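PDB 6Z34: CymD from Pseudomonas putida, which probably forms an outer-membrane channel of the FadL family that takes up monoaromatic hydrocarbons by lateral diffusion during their biodegradation. Local coordinates for residues A[6-17]-A[352-360]; A[376-385]-A[397-405]. All coordinates share one frame; numbering follows the deposited sequence.

Contact 1: A[6-17]-A[352-360]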
loop_
_atom_site.group_PDB
_atom_site.type_symbol
_atom_site.label_atom_id
_atom_site.label_comp_id
_atom_site.label_asym_id
_atom_site.label_seq_id
_atom_site.Cartn_x
_atom_site.Cartn_y
_atom_site.Cartn_z
ATOM N N LEU A 6 -1.029 6.365 1.634
ATOM C CA LEU A 6 -1.363 6.803 2.990
ATOM C C LEU A 6 -2.428 7.887 2.955
ATOM O O LEU A 6 -2.151 9.072 3.139
ATOM C CB LEU A 6 -0.121 7.280 3.746
ATOM C CG LEU A 6 -0.069 7.688 5.247
ATOM C CD1 LEU A 6 -0.696 9.055 5.599
ATOM C CD2 LEU A 6 -0.564 6.565 6.189
ATOM N N VAL A 7 -3.648 7.469 2.613
ATOM C CA VAL A 7 -4.849 8.042 3.207
ATOM C C VAL A 7 -5.038 7.478 4.601
ATOM O O VAL A 7 -5.944 7.907 5.323
ATOM C CB VAL A 7 -6.032 7.807 2.236
ATOM C CG1 VAL A 7 -7.371 8.266 2.818
ATOM C CG2 VAL A 7 -5.773 8.545 0.924
ATOM N N GLY A 8 -4.162 6.566 5.023
ATOM C CA GLY A 8 -4.171 5.996 6.361
ATOM C C GLY A 8 -4.435 4.499 6.336
ATOM O O GLY A 8 -4.542 3.873 5.279
ATOM N N VAL A 9 -4.529 3.921 7.533
ATOM C CA VAL A 9 -4.843 2.504 7.706
ATOM C C VAL A 9 -6.095 2.382 8.568
ATOM O O VAL A 9 -6.054 2.645 9.782
ATOM C CB VAL A 9 -3.683 1.728 8.334
ATOM C CG1 VAL A 9 -3.976 0.237 8.256
ATOM C CG2 VAL A 9 -2.384 2.052 7.628
ATOM N N GLY A 10 -7.201 1.965 7.952
ATOM C CA GLY A 10 -8.453 1.774 8.655
ATOM C C GLY A 10 -9.295 3.040 8.672
ATOM O O GLY A 10 -8.815 4.133 8.349
ATOM N N PRO A 11 -10.569 2.920 9.064
ATOM C CA PRO A 11 -11.497 4.063 8.913
ATOM C C PRO A 11 -11.241 5.210 9.869
ATOM O O PRO A 11 -11.677 6.336 9.585
ATOM C CB PRO A 11 -12.881 3.442 9.161
ATOM C CG PRO A 11 -12.664 1.941 9.152
ATOM C CD PRO A 11 -11.241 1.716 9.573
ATOM N N VAL A 12 -10.567 4.975 10.992
ATOM C CA VAL A 12 -10.352 6.056 11.952
ATOM C C VAL A 12 -9.202 6.939 11.491
ATOM O O VAL A 12 -9.300 8.178 11.488
ATOM C CB VAL A 12 -10.088 5.474 13.355
ATOM C CG1 VAL A 12 -9.760 6.570 14.319
ATOM C CG2 VAL A 12 -11.292 4.651 13.855
ATOM N N SER A 13 -8.090 6.310 11.112
ATOM C CA SER A 13 -6.983 7.032 10.506
ATOM C C SER A 13 -7.409 7.691 9.193
ATOM O O SER A 13 -7.182 8.891 8.990
ATOM C CB SER A 13 -5.828 6.065 10.293
ATOM O OG SER A 13 -4.987 6.506 9.278
ATOM N N GLN A 14 -8.056 6.935 8.297
ATOM C CA GLN A 14 -8.450 7.518 7.010
ATOM C C GLN A 14 -9.479 8.627 7.187
ATOM O O GLN A 14 -9.462 9.613 6.450
ATOM C CB GLN A 14 -8.999 6.444 6.062
ATOM C CG GLN A 14 -7.946 5.530 5.443
ATOM C CD GLN A 14 -8.549 4.444 4.562
ATOM O OE1 GLN A 14 -9.526 4.675 3.852
ATOM N NE2 GLN A 14 -7.971 3.254 4.613
ATOM N N GLY A 15 -10.397 8.482 8.146
ATOM C CA GLY A 15 -11.366 9.537 8.375
ATOM C C GLY A 15 -10.726 10.827 8.830
ATOM O O GLY A 15 -11.338 11.899 8.707
ATOM N N MET A 16 -9.496 10.750 9.340
ATOM C CA MET A 16 -8.757 11.896 9.852
ATOM C C MET A 16 -7.549 12.201 8.971
ATOM O O MET A 16 -6.486 12.576 9.470
ATOM C CB MET A 16 -8.336 11.629 11.298
ATOM C CG MET A 16 -9.518 11.336 12.243
ATOM S SD MET A 16 -9.092 11.337 14.012
ATOM C CE MET A 16 -8.782 9.608 14.137
ATOM N N GLY A 17 -7.696 11.997 7.659
ATOM C CA GLY A 17 -6.687 12.416 6.712
ATOM C C GLY A 17 -5.403 11.619 6.711
ATOM O O GLY A 17 -4.447 12.049 6.066
ATOM N N VAL A 352 -19.096 9.188 17.190
ATOM C CA VAL A 352 -17.832 9.898 17.034
ATOM C C VAL A 352 -17.766 10.393 15.598
ATOM O O VAL A 352 -18.092 9.644 14.669
ATOM C CB VAL A 352 -16.637 8.972 17.348
ATOM C CG1 VAL A 352 -15.347 9.677 17.101
ATOM C CG2 VAL A 352 -16.720 8.468 18.777
ATOM N N PHE A 353 -17.362 11.651 15.408
ATOM C CA PHE A 353 -17.289 12.245 14.075
ATOM C C PHE A 353 -15.871 12.709 13.763
ATOM O O PHE A 353 -15.194 13.280 14.622
ATOM C CB PHE A 353 -18.268 13.402 13.946
ATOM C CG PHE A 353 -19.692 12.975 14.045
ATOM C CD1 PHE A 353 -20.288 12.276 13.015
ATOM C CD2 PHE A 353 -20.430 13.234 15.187
ATOM C CE1 PHE A 353 -21.605 11.860 13.115
ATOM C CE2 PHE A 353 -21.745 12.820 15.292
ATOM C CZ PHE A 353 -22.333 12.133 14.258
ATOM N N ARG A 354 -15.423 12.451 12.528
ATOM C CA ARG A 354 -14.049 12.720 12.123
ATOM C C ARG A 354 -14.003 13.480 10.797
ATOM O O ARG A 354 -14.912 13.389 9.972
ATOM C CB ARG A 354 -13.237 11.427 11.974
ATOM C CG ARG A 354 -13.595 10.336 12.940
ATOM C CD ARG A 354 -12.419 9.419 13.164
ATOM N NE ARG A 354 -12.608 8.648 14.383
ATOM C CZ ARG A 354 -13.458 7.634 14.505
ATOM N NH1 ARG A 354 -14.196 7.245 13.472
ATOM N NH2 ARG A 354 -13.567 7.002 15.669
ATOM N N ALA A 355 -12.918 14.227 10.591
ATOM C CA ALA A 355 -12.661 14.885 9.312
ATOM C C ALA A 355 -11.159 15.087 9.168
ATOM O O ALA A 355 -10.446 15.189 10.168
ATOM C CB ALA A 355 -13.395 16.223 9.188
ATOM N N GLY A 356 -10.680 15.133 7.924
ATOM C CA GLY A 356 -9.247 15.223 7.717
ATOM C C GLY A 356 -8.871 15.761 6.357
ATOM O O GLY A 356 -9.680 15.780 5.423
ATOM N N VAL A 357 -7.613 16.194 6.258
ATOM C CA VAL A 357 -7.021 16.667 5.019
ATOM C C VAL A 357 -5.694 15.954 4.824
ATOM O O VAL A 357 -4.923 15.773 5.773
ATOM C CB VAL A 357 -6.812 18.194 5.028
ATOM C CG1 VAL A 357 -6.172 18.645 3.736
ATOM C CG2 VAL A 357 -8.126 18.904 5.220
ATOM N N HIS A 358 -5.413 15.582 3.583
ATOM C CA HIS A 358 -4.221 14.833 3.233
ATOM C C HIS A 358 -3.531 15.526 2.061
ATOM O O HIS A 358 -4.198 15.931 1.103
ATOM C CB HIS A 358 -4.630 13.403 2.903
ATOM C CG HIS A 358 -3.510 12.538 2.449
ATOM N ND1 HIS A 358 -3.229 12.323 1.119
ATOM C CD2 HIS A 358 -2.598 11.828 3.150
ATOM C CE1 HIS A 358 -2.189 11.517 1.018
ATOM N NE2 HIS A 358 -1.793 11.195 2.236
ATOM N N TYR A 359 -2.207 15.686 2.142
ATOM C CA TYR A 359 -1.440 16.381 1.105
ATOM C C TYR A 359 -0.115 15.659 0.901
ATOM O O TYR A 359 0.727 15.616 1.808
ATOM C CB TYR A 359 -1.202 17.846 1.471
ATOM C CG TYR A 359 -0.344 18.631 0.485
ATOM C CD1 TYR A 359 1.052 18.572 0.532
ATOM C CD2 TYR A 359 -0.926 19.446 -0.474
ATOM C CE1 TYR A 359 1.830 19.294 -0.348
ATOM C CE2 TYR A 359 -0.150 20.167 -1.362
ATOM C CZ TYR A 359 1.221 20.084 -1.295
ATOM O OH TYR A 359 1.979 20.800 -2.188
ATOM N N ALA A 360 0.078 15.118 -0.297
ATOM C CA ALA A 360 1.282 14.388 -0.666
ATOM C C ALA A 360 1.973 15.097 -1.825
ATOM O O ALA A 360 1.320 15.562 -2.765
ATOM C CB ALA A 360 0.949 12.952 -1.047
HETATM O O HOH W 1 -14.124 7.529 10.550
#

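Contact 2: A[376-385]-A[397-405]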
loop_
_atom_site.group_PDB
_atom_site.type_symbol
_atom_site.label_atom_id
_atom_site.label_comp_id
_atom_site.label_asym_id
_atom_site.label_seq_id
_atom_site.Cartn_x
_atom_site.Cartn_y
_atom_site.Cartn_z
ATOM N N THR A 376 2.874 18.069 -9.700
ATOM C CA THR A 376 1.570 18.377 -9.121
ATOM C C THR A 376 1.362 17.536 -7.872
ATOM O O THR A 376 1.599 16.327 -7.906
ATOM C CB THR A 376 0.444 18.104 -10.110
ATOM O OG1 THR A 376 0.652 18.888 -11.292
ATOM C CG2 THR A 376 -0.908 18.457 -9.485
ATOM N N PRO A 377 0.939 18.130 -6.763
ATOM C CA PRO A 377 0.691 17.346 -5.550
ATOM C C PRO A 377 -0.667 16.661 -5.603
ATOM O O PRO A 377 -1.565 17.035 -6.357
ATOM C CB PRO A 377 0.726 18.402 -4.440
ATOM C CG PRO A 377 0.189 19.595 -5.096
ATOM C CD PRO A 377 0.668 19.559 -6.547
ATOM N N THR A 378 -0.813 15.635 -4.788
ATOM C CA THR A 378 -2.108 14.996 -4.634
ATOM C C THR A 378 -2.707 15.434 -3.307
ATOM O O THR A 378 -2.023 15.420 -2.281
ATOM C CB THR A 378 -1.996 13.476 -4.721
ATOM O OG1 THR A 378 -3.214 12.880 -4.255
ATOM C CG2 THR A 378 -0.819 12.970 -3.919
ATOM N N THR A 379 -3.957 15.880 -3.346
ATOM C CA THR A 379 -4.677 16.308 -2.156
ATOM C C THR A 379 -5.892 15.412 -1.953
ATOM O O THR A 379 -6.497 14.935 -2.918
ATOM C CB THR A 379 -5.135 17.759 -2.261
ATOM O OG1 THR A 379 -6.029 17.891 -3.372
ATOM C CG2 THR A 379 -3.936 18.712 -2.459
ATOM N N SER A 380 -6.246 15.172 -0.694
ATOM C CA SER A 380 -7.451 14.406 -0.427
ATOM C C SER A 380 -8.137 14.956 0.811
ATOM O O SER A 380 -7.476 15.404 1.749
ATOM C CB SER A 380 -7.145 12.915 -0.265
ATOM O OG SER A 380 -6.944 12.577 1.088
ATOM N N LEU A 381 -9.467 14.957 0.772
ATOM C CA LEU A 381 -10.319 15.346 1.885
ATOM C C LEU A 381 -11.057 14.109 2.393
ATOM O O LEU A 381 -11.476 13.261 1.597
ATOM C CB LEU A 381 -11.332 16.406 1.459
ATOM C CG LEU A 381 -10.904 17.865 1.279
ATOM C CD1 LEU A 381 -10.365 18.441 2.576
ATOM C CD2 LEU A 381 -9.885 18.025 0.151
ATOM N N SER A 382 -11.235 14.010 3.711
ATOM C CA SER A 382 -11.843 12.825 4.303
ATOM C C SER A 382 -12.821 13.194 5.415
ATOM O O SER A 382 -12.739 14.263 6.035
ATOM C CB SER A 382 -10.783 11.868 4.852
ATOM O OG SER A 382 -9.935 12.525 5.775
ATOM N N GLY A 383 -13.760 12.274 5.653
ATOM C CA GLY A 383 -14.668 12.343 6.780
ATOM C C GLY A 383 -15.025 10.940 7.223
ATOM O O GLY A 383 -14.773 9.957 6.518
ATOM N N GLY A 384 -15.626 10.852 8.401
ATOM C CA GLY A 384 -16.021 9.555 8.923
ATOM C C GLY A 384 -16.747 9.684 10.248
ATOM O O GLY A 384 -16.894 10.777 10.816
ATOM N N PHE A 385 -17.199 8.531 10.732
ATOM C CA PHE A 385 -17.985 8.449 11.945
ATOM C C PHE A 385 -17.796 7.071 12.554
ATOM O O PHE A 385 -17.391 6.117 11.881
ATOM C CB PHE A 385 -19.477 8.719 11.695
ATOM C CG PHE A 385 -20.222 7.544 11.114
ATOM C CD1 PHE A 385 -20.707 6.530 11.935
ATOM C CD2 PHE A 385 -20.458 7.468 9.751
ATOM C CE1 PHE A 385 -21.379 5.449 11.404
ATOM C CE2 PHE A 385 -21.141 6.393 9.209
ATOM C CZ PHE A 385 -21.600 5.382 10.036
ATOM N N PHE A 397 -16.544 4.071 10.004
ATOM C CA PHE A 397 -16.799 4.286 8.591
ATOM C C PHE A 397 -16.077 5.532 8.112
ATOM O O PHE A 397 -16.019 6.540 8.815
ATOM C CB PHE A 397 -18.289 4.429 8.288
ATOM C CG PHE A 397 -18.575 4.834 6.871
ATOM C CD1 PHE A 397 -18.644 3.883 5.872
ATOM C CD2 PHE A 397 -18.771 6.165 6.537
ATOM C CE1 PHE A 397 -18.909 4.249 4.564
ATOM C CE2 PHE A 397 -19.030 6.538 5.226
ATOM C CZ PHE A 397 -19.101 5.578 4.243
ATOM N N SER A 398 -15.599 5.475 6.871
ATOM C CA SER A 398 -14.686 6.477 6.342
ATOM C C SER A 398 -14.943 6.684 4.854
ATOM O O SER A 398 -15.169 5.722 4.114
ATOM C CB SER A 398 -13.242 6.033 6.560
ATOM O OG SER A 398 -12.366 7.125 6.586
ATOM N N LEU A 399 -14.882 7.940 4.423
ATOM C CA LEU A 399 -14.949 8.308 3.018
ATOM C C LEU A 399 -13.851 9.321 2.713
ATOM O O LEU A 399 -13.717 10.323 3.422
ATOM C CB LEU A 399 -16.317 8.884 2.673
ATOM C CG LEU A 399 -16.612 8.951 1.181
ATOM C CD1 LEU A 399 -16.929 7.566 0.643
ATOM C CD2 LEU A 399 -17.760 9.909 0.929
ATOM N N ALA A 400 -13.074 9.065 1.659
ATOM C CA ALA A 400 -11.980 9.955 1.287
ATOM C C ALA A 400 -11.996 10.205 -0.214
ATOM O O ALA A 400 -12.042 9.257 -1.003
ATOM C CB ALA A 400 -10.624 9.371 1.705
ATOM N N TYR A 401 -11.946 11.473 -0.603
ATOM C CA TYR A 401 -11.907 11.884 -2.002
ATOM C C TYR A 401 -10.537 12.475 -2.289
ATOM O O TYR A 401 -10.163 13.478 -1.682
ATOM C CB TYR A 401 -13.009 12.901 -2.306
ATOM C CG TYR A 401 -13.304 13.128 -3.787
ATOM C CD1 TYR A 401 -12.281 13.198 -4.736
ATOM C CD2 TYR A 401 -14.610 13.291 -4.232
ATOM C CE1 TYR A 401 -12.554 13.419 -6.078
ATOM C CE2 TYR A 401 -14.893 13.511 -5.576
ATOM C CZ TYR A 401 -13.862 13.573 -6.490
ATOM O OH TYR A 401 -14.153 13.790 -7.820
ATOM N N GLY A 402 -9.801 11.861 -3.216
ATOM C CA GLY A 402 -8.509 12.369 -3.645
ATOM C C GLY A 402 -8.478 12.797 -5.103
ATOM O O GLY A 402 -9.288 12.340 -5.916
ATOM N N PHE A 403 -7.513 13.655 -5.441
ATOM C CA PHE A 403 -7.390 14.286 -6.748
ATOM C C PHE A 403 -5.914 14.492 -7.053
ATOM O O PHE A 403 -5.145 14.885 -6.171
ATOM C CB PHE A 403 -8.113 15.634 -6.776
ATOM C CG PHE A 403 -8.870 15.901 -8.042
ATOM C CD1 PHE A 403 -10.227 15.632 -8.125
ATOM C CD2 PHE A 403 -8.231 16.441 -9.143
ATOM C CE1 PHE A 403 -10.931 15.888 -9.285
ATOM C CE2 PHE A 403 -8.930 16.702 -10.307
ATOM C CZ PHE A 403 -10.283 16.423 -10.378
ATOM N N LYS A 404 -5.521 14.226 -8.298
ATOM C CA LYS A 404 -4.166 14.478 -8.761
ATOM C C LYS A 404 -4.226 15.221 -10.086
ATOM O O LYS A 404 -5.215 15.142 -10.820
ATOM C CB LYS A 404 -3.352 13.188 -8.950
ATOM C CG LYS A 404 -3.280 12.272 -7.744
ATOM C CD LYS A 404 -2.423 11.040 -8.053
ATOM C CE LYS A 404 -2.674 9.903 -7.067
ATOM N NZ LYS A 404 -1.713 8.770 -7.252
ATOM N N LYS A 405 -3.145 15.945 -10.376
ATOM C CA LYS A 405 -2.960 16.652 -11.647
ATOM C C LYS A 405 -4.170 17.499 -12.042
ATOM O O LYS A 405 -4.269 17.959 -13.180
ATOM C CB LYS A 405 -2.634 15.656 -12.766
ATOM C CG LYS A 405 -1.221 15.077 -12.720
ATOM C CD LYS A 405 -1.167 13.700 -13.382
ATOM C CE LYS A 405 0.223 13.379 -13.902
ATOM N NZ LYS A 405 0.625 14.347 -14.958
#

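Contact 1: A[6-17]-A[352-360]
Val12 and Met16, one helical turn apart, pack against the side chain of Arg354. CG2 of Val12 sits over the centre of the guanidinium, 3.7 Å from Arg354 CZ, while CG1 approaches Arg354 NE to 3.5 Å; Val352 CG1 lies against the opposite face, toward its rim. Met16 meets the aliphatic part, its CG 3.6 Å from Arg354 CD, and the bend at chi3 (-93°) brings CE back to 3.8 Å from the same CD. Further along the strand, His358 reaches inward, its CB 3.4 Å from Gly17 O just past the helix end, and Val7 CA lies over one face of its ring.

This is the N-terminal segment of a FadL-family barrel, folded inside the barrel against its wall. Helix 10-15 ends in a Schellman motif with Gly17, at positive phi, as C-prime residue, and Gly17 lies over Gly356 with CA atoms 3.9 Å apart. A side chain on Gly356 would collide with the backbone of Met16 and Gly17, so the glycine pair permits this close approach.

Polar links are indirect. A water in the guanidinium plane accepts from Arg354 NH1 at 2.9 Å and donates to Pro11 O, while Arg354 NE hydrogen-bonds to Gln344 OE1 and NH1 also to Ser386 OG. Were Arg354 cut back to an alanine, Val12 would probably lose the flat group beneath it, Met16 the aliphatic chain it packs on, and Gln344 its charged donor.

Contact 2: A[376-385]-A[397-405]
The first torsion of Phe385 (chi1 79°) sets CG between the backbone N and the carbonyl carbon and swings the ring toward Phe397, whose CG is anti to its backbone N. Phe397 CB thereby stands over the face of the Phe385 ring in a CH-pi contact, 4.0 Å from the ring centroid. The two ring planes are inclined by 35°, and CE2 of Phe385 comes within 3.6 Å of Phe397 CD2.

At the other end Thr378 and Lys404 run side by side, with Thr378 CB pressed to 3.5 Å from Lys404 CG. The Thr378 hydroxyl adds a weak hydrogen bond to Phe403 O. Along their length the antiparallel strands of a β-hairpin are joined by four hydrogen-bonded pairs, Thr379 with Phe403, Leu381 with Tyr401, Gly383 with Leu399 and Phe385 with Phe397. The straightest of these bonds, Leu399 N to Gly383 O, spans 2.9 Å at 173°. In the non-hydrogen-bonded pair Ser380-Gly402 the CA atoms close to 4.0 Å.

Leu381, Leu399, Tyr401 and Phe403 lie on the outer surface, as suits a transmembrane barrel. Ser382, Ser398 and Ala400 face inward, where Ser398 OG hydrogen-bonds to Pro11 O of helix 10-15. The hairpin is flanked by strand 351-362 beside 378-388 and by strand 422-437 beside 393-404.

From the N terminus, the chain first passes through segment 6-17, and contact 1 closes a loop of more than 300 residues when strand 351-362 comes to lie against it. Contact 2 follows in series as a local hairpin closure with 11 residues between its segments, so the two neither nest nor cross. They are nevertheless directly joined: strand 351-362 neighbours strand 378-388 in the barrel wall, with probable hydrogen bonds from His358 N to Ser380 O and from Arg354 N to Gly384 O. Contact 1 sets the N-terminal segment against the wall, and contact 2 joins the next two wall strands, on whose inner side the same segment also rests, Gly15 and Gly17 approaching Ser398 and Ser382.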